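Local structure of hydroquinone dioxygenase small subunit (Pseudomonas sp., 4ZXA) at residues A15-F20 and P145-Q150; S38-V43 and I84-E89; V53-N58 and A163-K168; E105-A110 and S136-E141. The protein forms, together with a large subunit, the iron-dependent hydroquinone 1,2-dioxygenase PnpCD, which probably uses dioxygen to open the aromatic ring of hydroquinone. One frame throughout, in Å; residues are numbered along the deposited sequence.

Contact 1. Residues A15-F20 and P145-Q150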
loop_
_atom_site.group_PDB
_atom_site.type_symbol
_atom_site.label_atom_id
_atom_site.label_comp_id
_atom_site.label_asym_id
_atom_site.label_seq_id
_atom_site.Cartn_x
_atom_site.Cartn_y
_atom_site.Cartn_z
ATOM N N ALA A 15 28.585 0.910 13.327
ATOM C CA ALA A 15 29.053 1.935 14.242
ATOM C C ALA A 15 30.254 1.414 15.013
ATOM O O ALA A 15 30.622 0.241 14.890
ATOM C CB ALA A 15 27.942 2.365 15.186
ATOM N N SER A 16 30.885 2.298 15.779
ATOM C CA SER A 16 32.010 1.914 16.631
ATOM C C SER A 16 32.050 2.835 17.835
ATOM O O SER A 16 31.295 3.792 17.901
ATOM C CB SER A 16 33.331 1.990 15.856
ATOM O OG SER A 16 33.606 3.325 15.451
ATOM N N LEU A 17 32.934 2.540 18.780
ATOM C CA LEU A 17 33.172 3.425 19.919
ATOM C C LEU A 17 33.611 4.835 19.479
ATOM O O LEU A 17 33.239 5.843 20.095
ATOM C CB LEU A 17 34.241 2.822 20.834
ATOM C CG LEU A 17 33.842 1.752 21.845
ATOM C CD1 LEU A 17 35.071 1.100 22.452
ATOM C CD2 LEU A 17 32.985 2.364 22.944
ATOM N N ASP A 18 34.405 4.896 18.414
ATOM C CA ASP A 18 34.941 6.170 17.914
ATOM C C ASP A 18 33.923 6.940 17.094
ATOM O O ASP A 18 34.072 8.150 16.865
ATOM C CB ASP A 18 36.185 5.938 17.044
ATOM C CG ASP A 18 37.436 5.734 17.865
ATOM O OD1 ASP A 18 37.386 5.970 19.102
ATOM O OD2 ASP A 18 38.468 5.344 17.268
ATOM N N ASN A 19 32.899 6.228 16.635
ATOM C CA ASN A 19 31.979 6.792 15.673
ATOM C C ASN A 19 30.625 6.112 15.756
ATOM O O ASN A 19 30.441 5.009 15.244
ATOM C CB ASN A 19 32.562 6.660 14.263
ATOM C CG ASN A 19 31.687 7.293 13.212
ATOM O OD1 ASN A 19 30.904 8.207 13.501
ATOM N ND2 ASN A 19 31.803 6.811 11.981
ATOM N N PHE A 20 29.684 6.768 16.425
ATOM C CA PHE A 20 28.326 6.263 16.509
ATOM C C PHE A 20 27.339 7.403 16.569
ATOM O O PHE A 20 27.674 8.507 16.992
ATOM C CB PHE A 20 28.151 5.354 17.730
ATOM C CG PHE A 20 28.294 6.061 19.043
ATOM C CD1 PHE A 20 29.506 6.072 19.711
ATOM C CD2 PHE A 20 27.212 6.699 19.622
ATOM C CE1 PHE A 20 29.639 6.710 20.932
ATOM C CE2 PHE A 20 27.337 7.336 20.837
ATOM C CZ PHE A 20 28.556 7.345 21.494
ATOM N N PRO A 145 40.375 -0.597 22.488
ATOM C CA PRO A 145 39.004 -0.539 23.003
ATOM C C PRO A 145 37.999 -1.093 21.989
ATOM O O PRO A 145 38.001 -0.703 20.816
ATOM C CB PRO A 145 38.773 0.967 23.225
ATOM C CG PRO A 145 40.150 1.563 23.333
ATOM C CD PRO A 145 40.996 0.737 22.402
ATOM N N GLY A 146 37.153 -2.009 22.446
ATOM C CA GLY A 146 36.118 -2.580 21.607
ATOM C C GLY A 146 34.840 -2.792 22.397
ATOM O O GLY A 146 34.764 -2.443 23.574
ATOM N N VAL A 147 33.841 -3.382 21.745
ATOM C CA VAL A 147 32.545 -3.626 22.361
ATOM C C VAL A 147 32.108 -5.089 22.221
ATOM O O VAL A 147 32.108 -5.637 21.113
ATOM C CB VAL A 147 31.483 -2.719 21.739
ATOM C CG1 VAL A 147 30.154 -2.977 22.380
ATOM C CG2 VAL A 147 31.873 -1.247 21.890
ATOM N N ILE A 148 31.764 -5.718 23.350
ATOM C CA ILE A 148 31.266 -7.098 23.360
ATOM C C ILE A 148 29.803 -7.153 23.809
ATOM O O ILE A 148 29.450 -6.602 24.864
ATOM C CB ILE A 148 32.045 -8.001 24.340
ATOM C CG1 ILE A 148 33.550 -7.983 24.060
ATOM C CG2 ILE A 148 31.501 -9.420 24.296
ATOM C CD1 ILE A 148 34.373 -8.795 25.071
ATOM N N LEU A 149 28.959 -7.815 23.013
ATOM C CA LEU A 149 27.589 -8.100 23.418
ATOM C C LEU A 149 27.536 -9.511 23.959
ATOM O O LEU A 149 27.930 -10.469 23.275
ATOM C CB LEU A 149 26.627 -7.996 22.236
ATOM C CG LEU A 149 25.955 -6.660 21.945
ATOM C CD1 LEU A 149 25.176 -6.749 20.647
ATOM C CD2 LEU A 149 25.031 -6.280 23.057
ATOM N N GLN A 150 27.047 -9.643 25.182
ATOM C CA GLN A 150 26.935 -10.956 25.790
ATOM C C GLN A 150 25.473 -11.336 26.042
ATOM O O GLN A 150 24.729 -10.591 26.690
ATOM C CB GLN A 150 27.741 -11.014 27.094
ATOM C CG GLN A 150 27.631 -12.342 27.823
ATOM C CD GLN A 150 28.934 -12.765 28.503
ATOM O OE1 GLN A 150 30.021 -12.284 28.158
ATOM N NE2 GLN A 150 28.825 -13.684 29.466
#

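Contact 2. Residues S38-V43 and I84-E89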
loop_
_atom_site.group_PDB
_atom_site.type_symbol
_atom_site.label_atom_id
_atom_site.label_comp_id
_atom_site.label_asym_id
_atom_site.label_seq_id
_atom_site.Cartn_x
_atom_site.Cartn_y
_atom_site.Cartn_z
ATOM N N SER A 38 18.540 2.544 24.611
ATOM C CA SER A 38 19.945 2.924 24.734
ATOM C C SER A 38 20.722 2.594 23.462
ATOM O O SER A 38 20.144 2.197 22.460
ATOM C CB SER A 38 20.588 2.234 25.936
ATOM O OG SER A 38 20.773 0.855 25.689
ATOM N N ASN A 39 22.038 2.767 23.507
ATOM C CA ASN A 39 22.896 2.442 22.370
ATOM C C ASN A 39 24.187 1.816 22.883
ATOM O O ASN A 39 24.862 2.398 23.725
ATOM C CB ASN A 39 23.192 3.701 21.566
ATOM C CG ASN A 39 24.117 3.441 20.409
ATOM O OD1 ASN A 39 25.306 3.168 20.602
ATOM N ND2 ASN A 39 23.587 3.538 19.189
ATOM N N ILE A 40 24.522 0.627 22.391
ATOM C CA ILE A 40 25.593 -0.163 23.004
ATOM C C ILE A 40 26.953 0.555 22.940
ATOM O O ILE A 40 27.853 0.304 23.746
ATOM C CB ILE A 40 25.717 -1.580 22.384
ATOM C CG1 ILE A 40 26.013 -1.507 20.883
ATOM C CG2 ILE A 40 24.462 -2.401 22.626
ATOM C CD1 ILE A 40 26.452 -2.841 20.317
ATOM N N PHE A 41 27.090 1.460 21.984
ATOM C CA PHE A 41 28.338 2.160 21.821
ATOM C C PHE A 41 28.453 3.289 22.830
ATOM O O PHE A 41 29.471 3.409 23.503
ATOM C CB PHE A 41 28.538 2.587 20.364
ATOM C CG PHE A 41 28.646 1.419 19.438
ATOM C CD1 PHE A 41 29.755 0.604 19.481
ATOM C CD2 PHE A 41 27.607 1.085 18.584
ATOM C CE1 PHE A 41 29.846 -0.504 18.667
ATOM C CE2 PHE A 41 27.696 -0.025 17.755
ATOM C CZ PHE A 41 28.815 -0.821 17.801
ATOM N N GLU A 42 27.404 4.086 22.963
ATOM C CA GLU A 42 27.351 5.050 24.048
ATOM C C GLU A 42 27.588 4.339 25.381
ATOM O O GLU A 42 28.382 4.793 26.211
ATOM C CB GLU A 42 26.013 5.805 24.062
ATOM C CG GLU A 42 25.997 6.991 25.013
ATOM C CD GLU A 42 24.825 7.914 24.768
ATOM O OE1 GLU A 42 23.675 7.424 24.674
ATOM O OE2 GLU A 42 25.058 9.138 24.651
ATOM N N VAL A 43 26.916 3.213 25.579
ATOM C CA VAL A 43 27.064 2.486 26.835
ATOM C C VAL A 43 28.518 2.067 27.143
ATOM O O VAL A 43 29.028 2.333 28.233
ATOM C CB VAL A 43 26.099 1.274 26.937
ATOM C CG1 VAL A 43 26.519 0.349 28.084
ATOM C CG2 VAL A 43 24.656 1.748 27.140
ATOM N N ILE A 84 29.097 -11.613 21.078
ATOM C CA ILE A 84 29.239 -10.999 19.758
ATOM C C ILE A 84 30.152 -9.797 19.861
ATOM O O ILE A 84 29.897 -8.876 20.641
ATOM C CB ILE A 84 27.910 -10.439 19.214
ATOM C CG1 ILE A 84 26.750 -11.401 19.479
ATOM C CG2 ILE A 84 28.049 -10.086 17.721
ATOM C CD1 ILE A 84 26.565 -12.387 18.400
ATOM N N VAL A 85 31.206 -9.784 19.062
ATOM C CA VAL A 85 32.080 -8.622 19.024
ATOM C C VAL A 85 31.499 -7.574 18.090
ATOM O O VAL A 85 31.405 -7.791 16.885
ATOM C CB VAL A 85 33.482 -9.001 18.560
ATOM C CG1 VAL A 85 34.305 -7.737 18.276
ATOM C CG2 VAL A 85 34.141 -9.871 19.609
ATOM N N MET A 86 31.104 -6.439 18.651
ATOM C CA MET A 86 30.446 -5.387 17.876
ATOM C C MET A 86 31.410 -4.298 17.381
ATOM O O MET A 86 31.074 -3.520 16.501
ATOM C CB MET A 86 29.295 -4.781 18.687
ATOM C CG MET A 86 28.042 -5.642 18.704
ATOM S SD MET A 86 27.173 -5.672 17.108
ATOM C CE MET A 86 28.013 -7.027 16.309
ATOM N N ASP A 87 32.604 -4.261 17.957
ATOM C CA ASP A 87 33.656 -3.348 17.539
ATOM C C ASP A 87 34.998 -3.790 18.134
ATOM O O ASP A 87 35.049 -4.356 19.227
ATOM C CB ASP A 87 33.338 -1.924 17.978
ATOM C CG ASP A 87 34.407 -0.927 17.556
ATOM O OD1 ASP A 87 35.031 -1.121 16.487
ATOM O OD2 ASP A 87 34.616 0.056 18.290
ATOM N N GLY A 88 36.083 -3.541 17.413
ATOM C CA GLY A 88 37.397 -3.861 17.923
ATOM C C GLY A 88 37.727 -5.314 17.677
ATOM O O GLY A 88 37.181 -5.945 16.767
ATOM N N GLU A 89 38.615 -5.855 18.498
ATOM C CA GLU A 89 39.066 -7.217 18.304
ATOM C C GLU A 89 39.381 -7.870 19.643
ATOM O O GLU A 89 40.239 -7.415 20.396
ATOM C CB GLU A 89 40.282 -7.212 17.382
ATOM C CG GLU A 89 40.838 -8.574 17.044
ATOM C CD GLU A 89 41.844 -8.503 15.900
ATOM O OE1 GLU A 89 42.605 -9.486 15.719
ATOM O OE2 GLU A 89 41.865 -7.462 15.187
#

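Contact 3. Residues V53-N58 and A163-K168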
loop_
_atom_site.group_PDB
_atom_site.type_symbol
_atom_site.label_atom_id
_atom_site.label_comp_id
_atom_site.label_asym_id
_atom_site.label_seq_id
_atom_site.Cartn_x
_atom_site.Cartn_y
_atom_site.Cartn_z
ATOM N N VAL A 53 27.141 -4.449 31.571
ATOM C CA VAL A 53 26.024 -3.520 31.716
ATOM C C VAL A 53 24.814 -4.094 31.018
ATOM O O VAL A 53 24.840 -4.330 29.801
ATOM C CB VAL A 53 26.314 -2.093 31.134
ATOM C CG1 VAL A 53 25.073 -1.206 31.263
ATOM C CG2 VAL A 53 27.523 -1.434 31.825
ATOM N N VAL A 54 23.763 -4.340 31.792
ATOM C CA VAL A 54 22.518 -4.823 31.231
ATOM C C VAL A 54 21.881 -3.737 30.364
ATOM O O VAL A 54 21.613 -2.630 30.840
ATOM C CB VAL A 54 21.533 -5.231 32.332
ATOM C CG1 VAL A 54 20.234 -5.763 31.719
ATOM C CG2 VAL A 54 22.184 -6.254 33.280
ATOM N N VAL A 55 21.637 -4.075 29.096
ATOM C CA VAL A 55 20.956 -3.183 28.155
ATOM C C VAL A 55 19.637 -3.792 27.692
ATOM O O VAL A 55 18.798 -3.106 27.117
ATOM C CB VAL A 55 21.853 -2.821 26.940
ATOM C CG1 VAL A 55 23.040 -1.976 27.411
ATOM C CG2 VAL A 55 22.363 -4.069 26.249
ATOM N N GLY A 56 19.445 -5.076 27.975
ATOM C CA GLY A 56 18.168 -5.717 27.733
ATOM C C GLY A 56 17.864 -6.693 28.849
ATOM O O GLY A 56 18.742 -7.459 29.264
ATOM N N LEU A 57 16.623 -6.678 29.337
ATOM C CA LEU A 57 16.207 -7.590 30.399
ATOM C C LEU A 57 14.808 -8.174 30.159
ATOM O O LEU A 57 13.822 -7.434 30.089
ATOM C CB LEU A 57 16.255 -6.877 31.750
ATOM C CG LEU A 57 15.743 -7.683 32.940
ATOM C CD1 LEU A 57 16.520 -8.979 33.100
ATOM C CD2 LEU A 57 15.830 -6.837 34.203
ATOM N N ASN A 58 14.722 -9.498 30.037
ATOM C CA ASN A 58 13.430 -10.149 29.791
ATOM C C ASN A 58 13.251 -11.376 30.659
ATOM O O ASN A 58 13.893 -12.409 30.432
ATOM C CB ASN A 58 13.259 -10.516 28.308
ATOM C CG ASN A 58 11.813 -10.867 27.954
ATOM O OD1 ASN A 58 11.067 -11.362 28.793
ATOM N ND2 ASN A 58 11.413 -10.595 26.714
ATOM N N ALA A 163 18.476 4.335 34.337
ATOM C CA ALA A 163 18.279 5.781 34.319
ATOM C C ALA A 163 19.484 6.488 33.704
ATOM O O ALA A 163 19.356 7.566 33.126
ATOM C CB ALA A 163 17.981 6.309 35.721
ATOM N N GLU A 164 20.644 5.855 33.800
ATOM C CA GLU A 164 21.862 6.421 33.243
ATOM C C GLU A 164 21.971 6.233 31.735
ATOM O O GLU A 164 22.521 7.096 31.043
ATOM C CB GLU A 164 23.087 5.778 33.877
ATOM C CG GLU A 164 23.412 6.214 35.282
ATOM C CD GLU A 164 24.734 5.615 35.740
ATOM O OE1 GLU A 164 25.752 5.822 35.032
ATOM O OE2 GLU A 164 24.752 4.916 36.779
ATOM N N ILE A 165 21.482 5.098 31.229
ATOM C CA ILE A 165 21.725 4.749 29.826
ATOM C C ILE A 165 20.549 4.927 28.854
ATOM O O ILE A 165 20.769 5.045 27.652
ATOM C CB ILE A 165 22.287 3.320 29.659
ATOM C CG1 ILE A 165 21.360 2.278 30.296
ATOM C CG2 ILE A 165 23.675 3.231 30.223
ATOM C CD1 ILE A 165 21.515 0.889 29.680
ATOM N N CYS A 166 19.319 4.944 29.354
ATOM C CA CYS A 166 18.153 5.000 28.466
ATOM C C CYS A 166 17.555 6.387 28.387
ATOM O O CYS A 166 17.699 7.185 29.308
ATOM C CB CYS A 166 17.077 4.016 28.919
ATOM S SG CYS A 166 17.665 2.323 29.005
ATOM N N LEU A 167 16.873 6.658 27.283
ATOM C CA LEU A 167 16.162 7.911 27.115
ATOM C C LEU A 167 15.087 8.042 28.169
ATOM O O LEU A 167 14.542 7.047 28.633
ATOM C CB LEU A 167 15.518 7.971 25.744
ATOM C CG LEU A 167 16.478 7.984 24.566
ATOM C CD1 LEU A 167 15.672 8.034 23.266
ATOM C CD2 LEU A 167 17.407 9.195 24.694
ATOM N N LYS A 168 14.771 9.280 28.530
ATOM C CA LYS A 168 13.831 9.552 29.601
ATOM C C LYS A 168 12.994 10.780 29.239
ATOM O O LYS A 168 11.940 10.684 28.593
ATOM C CB LYS A 168 14.598 9.771 30.907
ATOM C CG LYS A 168 13.750 9.809 32.171
ATOM C CD LYS A 168 14.430 9.010 33.290
ATOM C CE LYS A 168 13.828 9.295 34.668
ATOM N NZ LYS A 168 12.336 9.271 34.635
ATOM O OXT LYS A 168 13.361 11.907 29.574
#

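Contact 4. Residues E105-A110 and S136-E141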
loop_
_atom_site.group_PDB
_atom_site.type_symbol
_atom_site.label_atom_id
_atom_site.label_comp_id
_atom_site.label_asym_id
_atom_site.label_seq_id
_atom_site.Cartn_x
_atom_site.Cartn_y
_atom_site.Cartn_z
ATOM N N GLU A 105 22.631 -19.861 37.730
ATOM C CA GLU A 105 22.533 -19.108 36.489
ATOM C C GLU A 105 23.253 -17.779 36.579
ATOM O O GLU A 105 23.363 -17.185 37.659
ATOM C CB GLU A 105 21.064 -18.881 36.127
ATOM C CG GLU A 105 20.275 -20.165 35.944
ATOM C CD GLU A 105 18.886 -19.928 35.371
ATOM O OE1 GLU A 105 18.256 -18.914 35.744
ATOM O OE2 GLU A 105 18.443 -20.750 34.538
ATOM N N GLY A 106 23.732 -17.312 35.433
ATOM C CA GLY A 106 24.438 -16.045 35.376
ATOM C C GLY A 106 25.935 -16.274 35.322
ATOM O O GLY A 106 26.439 -17.288 35.785
ATOM N N THR A 107 26.659 -15.339 34.735
ATOM C CA THR A 107 28.096 -15.490 34.706
ATOM C C THR A 107 28.663 -15.219 36.102
ATOM O O THR A 107 28.198 -14.329 36.811
ATOM C CB THR A 107 28.761 -14.632 33.609
ATOM O OG1 THR A 107 29.917 -13.990 34.147
ATOM C CG2 THR A 107 27.799 -13.609 33.057
ATOM N N HIS A 108 29.632 -16.036 36.497
ATOM C CA HIS A 108 30.294 -15.897 37.786
ATOM C C HIS A 108 31.807 -15.755 37.597
ATOM O O HIS A 108 32.370 -16.215 36.593
ATOM C CB HIS A 108 29.989 -17.116 38.677
ATOM C CG HIS A 108 28.549 -17.220 39.085
ATOM N ND1 HIS A 108 28.065 -16.667 40.252
ATOM C CD2 HIS A 108 27.488 -17.799 38.474
ATOM C CE1 HIS A 108 26.764 -16.899 40.341
ATOM N NE2 HIS A 108 26.390 -17.577 39.273
ATOM N N LEU A 109 32.460 -15.128 38.572
ATOM C CA LEU A 109 33.921 -15.073 38.619
ATOM C C LEU A 109 34.504 -16.466 38.838
ATOM O O LEU A 109 34.164 -17.126 39.807
ATOM C CB LEU A 109 34.363 -14.147 39.738
ATOM C CG LEU A 109 34.102 -12.666 39.481
ATOM C CD1 LEU A 109 34.511 -11.879 40.713
ATOM C CD2 LEU A 109 34.853 -12.161 38.247
ATOM N N ALA A 110 35.367 -16.919 37.933
ATOM C CA ALA A 110 35.926 -18.268 38.036
ATOM C C ALA A 110 37.132 -18.349 38.982
ATOM O O ALA A 110 37.554 -19.452 39.359
ATOM C CB ALA A 110 36.301 -18.800 36.661
ATOM N N SER A 136 33.049 -24.057 31.381
ATOM C CA SER A 136 34.371 -23.647 30.972
ATOM C C SER A 136 34.625 -22.326 31.659
ATOM O O SER A 136 33.691 -21.681 32.136
ATOM C CB SER A 136 34.442 -23.483 29.464
ATOM O OG SER A 136 33.835 -22.265 29.086
ATOM N N ALA A 137 35.892 -21.944 31.759
ATOM C CA ALA A 137 36.216 -20.589 32.171
ATOM C C ALA A 137 36.695 -19.879 30.918
ATOM O O ALA A 137 37.310 -20.498 30.042
ATOM C CB ALA A 137 37.285 -20.587 33.241
ATOM N N TYR A 138 36.391 -18.593 30.807
ATOM C CA TYR A 138 36.779 -17.864 29.611
ATOM C C TYR A 138 37.256 -16.471 29.972
ATOM O O TYR A 138 36.773 -15.874 30.931
ATOM C CB TYR A 138 35.625 -17.831 28.594
ATOM C CG TYR A 138 34.361 -17.199 29.113
ATOM C CD1 TYR A 138 33.407 -17.956 29.771
ATOM C CD2 TYR A 138 34.124 -15.838 28.948
ATOM C CE1 TYR A 138 32.238 -17.377 30.252
ATOM C CE2 TYR A 138 32.955 -15.244 29.420
ATOM C CZ TYR A 138 32.010 -16.015 30.074
ATOM O OH TYR A 138 30.844 -15.437 30.563
ATOM N N ARG A 139 38.221 -15.965 29.210
ATOM C CA ARG A 139 38.847 -14.676 29.501
ATOM C C ARG A 139 38.991 -13.852 28.222
ATOM O O ARG A 139 39.315 -14.391 27.163
ATOM C CB ARG A 139 40.217 -14.898 30.158
ATOM C CG ARG A 139 40.872 -13.645 30.741
ATOM C CD ARG A 139 42.007 -13.990 31.701
ATOM N NE ARG A 139 43.129 -14.645 31.026
ATOM C CZ ARG A 139 44.331 -14.832 31.579
ATOM N NH1 ARG A 139 44.570 -14.414 32.820
ATOM N NH2 ARG A 139 45.296 -15.435 30.893
ATOM N N PHE A 140 38.728 -12.552 28.334
ATOM C CA PHE A 140 38.773 -11.628 27.205
ATOM C C PHE A 140 40.084 -10.821 27.157
ATOM O O PHE A 140 40.508 -10.246 28.167
ATOM C CB PHE A 140 37.603 -10.647 27.299
ATOM C CG PHE A 140 36.237 -11.283 27.150
ATOM C CD1 PHE A 140 35.954 -12.135 26.096
ATOM C CD2 PHE A 140 35.229 -11.007 28.063
ATOM C CE1 PHE A 140 34.695 -12.699 25.960
ATOM C CE2 PHE A 140 33.970 -11.574 27.935
ATOM C CZ PHE A 140 33.704 -12.417 26.886
ATOM N N GLU A 141 40.701 -10.770 25.974
ATOM C CA GLU A 141 41.916 -9.987 25.720
ATOM C C GLU A 141 41.671 -8.926 24.654
ATOM O O GLU A 141 41.305 -9.259 23.532
ATOM C CB GLU A 141 43.022 -10.889 25.178
ATOM C CG GLU A 141 43.524 -11.938 26.132
ATOM C CD GLU A 141 44.283 -11.338 27.292
ATOM O OE1 GLU A 141 44.480 -10.093 27.305
ATOM O OE2 GLU A 141 44.669 -12.119 28.190
#

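Contact 1. Residues A15-F20 and P145-Q150
Loop 15-20 reaches strand segment 145-150 through one side chain, L17, which lies against P145, G146 and V147. The segment begins at A15, whose side chain packs on F41 and on A291 of the large subunit. S16 comes next and closes the turn with two backbone hydrogen bonds to N19. One runs from S16 N to N19 O (2.8 Å), the other from N19 N to S16 O (3.2 Å). These two bonds hold the short turn that carries L17 at its tip. L17 N gives a hydrogen bond to OD2 of D87, on strand 81-87. The CB of L17 points toward the strand. Its CG lies opposite the carbonyl carbon (chi1 -82°), which brings the branch point onto V147. L17 CG meets V147 CG2 at 3.6 Å, and L17 CD2 touches the same methyl at 3.9 Å. The other methyl reaches further back along the strand. L17 CD1 is 3.8 Å from P145 CB and 3.7 Å from G146 O. No hydrogen bond joins the two segments, so the contact is purely van der Waals. An alanine in place of L17 would lose these methyls and would probably leave V147 CG2 and the P145 ring without their cover from the loop. At the end of the loop, F20 turns its ring edge to S16 O and L17 O, in the plane of the ring. The loop thus rests beside helix 40-45, which F20 also touches, and over the start of strand 145-153, which runs antiparallel between strands 81-87 and 61-69.

Contact 2. Residues S38-V43 and I84-E89
F41 and D87 form the closest CA pair, 8.8 Å apart, where strand 38-39 passes into helix 40-45 beside the end of strand 81-87. N39 is the N-cap of this helix. Its OD1 accepts from F41 N (2.8 Å) and E42 N (3.3 Å), which arrive from opposite faces of the amide plane. The I40 side chain lies across that of M86, with I40 CD1 set on M86 CG at 3.6 Å. F41 uses the edge of its ring. CZ faces M86 O in the ring plane at 3.8 Å, and CE1 touches D87 CB at 3.8 Å. CG of F41 stands opposite the carbonyl carbon (chi1 -64°), which carries the ring tip to the strand although its CB does not point there. A serine at F41 would probably leave M86 CB and D87 CB without the ring edge against them. A classic bulge sets two residues, M86 and D87, opposite V147. Around the contact, V147 and L149 of strand 145-153 pack on F41 and I40, and S38 and N39 pair antiparallel with a strand of the large subunit, which carries the sheet across the interface.

Contact 3. Residues V53-N58 and A163-K168
The short C-terminal helix 162-165 packs its last residue, I165, against strand 52-58, just before and at the start of a classic beta bulge. In the bulge, V55 and G56 together stand opposite the single residue V63 of the neighbouring strand 61-69. One methyl does nearly all the touching. I165 CD1 lies 3.7 Å from V54 O and 4.0 Å from V55 CG1. V53 CG1 is a looser neighbour, 4.4 Å from I165 CD1. The end of I165 therefore meets three successive residues of the strand, one through its backbone oxygen and two through methyl groups. The CB of I165 points toward the strand. Its CG1 branch sits between the backbone N and the carbonyl carbon (chi1 56°), and from there the chain stretches out to CD1. The side chains of V55 and I165 cross at about a right angle. V55 turns CG1 opposite its own carbonyl carbon (chi1 -66°), and this is the methyl that I165 meets. No hydrogen bond crosses between the segments, and the joint surface is small, about 104 Å². After I165 the chain leaves helical geometry at C166 and runs on to the C-terminal K168. V43 of helix 40-45 touches V53, V55 and I165, so two helices share this patch of the strand. W162, at the other end of the C-terminal helix, touches V54 and L57. C166 packs on F339 of the large subunit. The layout is that of a cupin beta-barrel domain with a short terminal helix laid against strand 52-58, next to the edge strand 158-159 of the six-stranded sheet.

Contact 4. Residues E105-A110 and S136-E141
A110 and A137 meet methyl to methyl, A110 CB to A137 CB at 4.0 Å. Both CB atoms point toward the other segment, and with their CA atoms 6.3 Å apart these residues are the nearest CA pair of the two segments. A second contact mixes apolar and polar atoms. The hydroxyl of Y138 rests on T107, with Y138 OH 3.8 Å from T107 CB and 4.0 Å from T107 OG1. Y138 holds CG between its backbone N and carbonyl carbon (chi1 59°), and this swings the ring end toward T107, whose side chain it meets crosswise. The buried hydroxyl finds its polar partners in E81 OE1 and Q150 NE2, to which it is hydrogen-bonded. Strand 136-142 and the short strand 108-109 belong to the antiparallel sheet of this cupin fold. Strand 108-109 lies at its edge, and strand 71-76 runs between it and strand 136-142. The backbones accordingly bond to others: A110 to W74, Y138 to F75 and A137 to L95. Within segment 105-110 there is one polar link, a weak hydrogen bond from H108 NE2 to E105 O at 3.5 Å, which spans the turn. G106 has a positive phi (101°) there, where a side chain would press on E105 O.

How the contacts relate
Contacts 1 and 2 lie side by side, their centres about 3 Å apart. They share neighbouring strands of one sheet, joined by backbone hydrogen bonds such as V147 O to M86 N (2.8 Å). Contact 3 reaches the same sheet and adjoins contact 2, with V43 CG2 3.6 Å from I165 CG2. Its centre is about 14 Å from that of contact 2. Contact 4 belongs to the other sheet, on the far side of the chain's centre from contact 1, with centres about 21 Å apart. The two still touch: Q150 NE2 and Y138 OH are hydrogen-bonded at 2.9 Å, and I148 CD1 is 3.7 Å from F140 CG. All four contacts have residues that touch the large subunit, contacts 2 and 3 most.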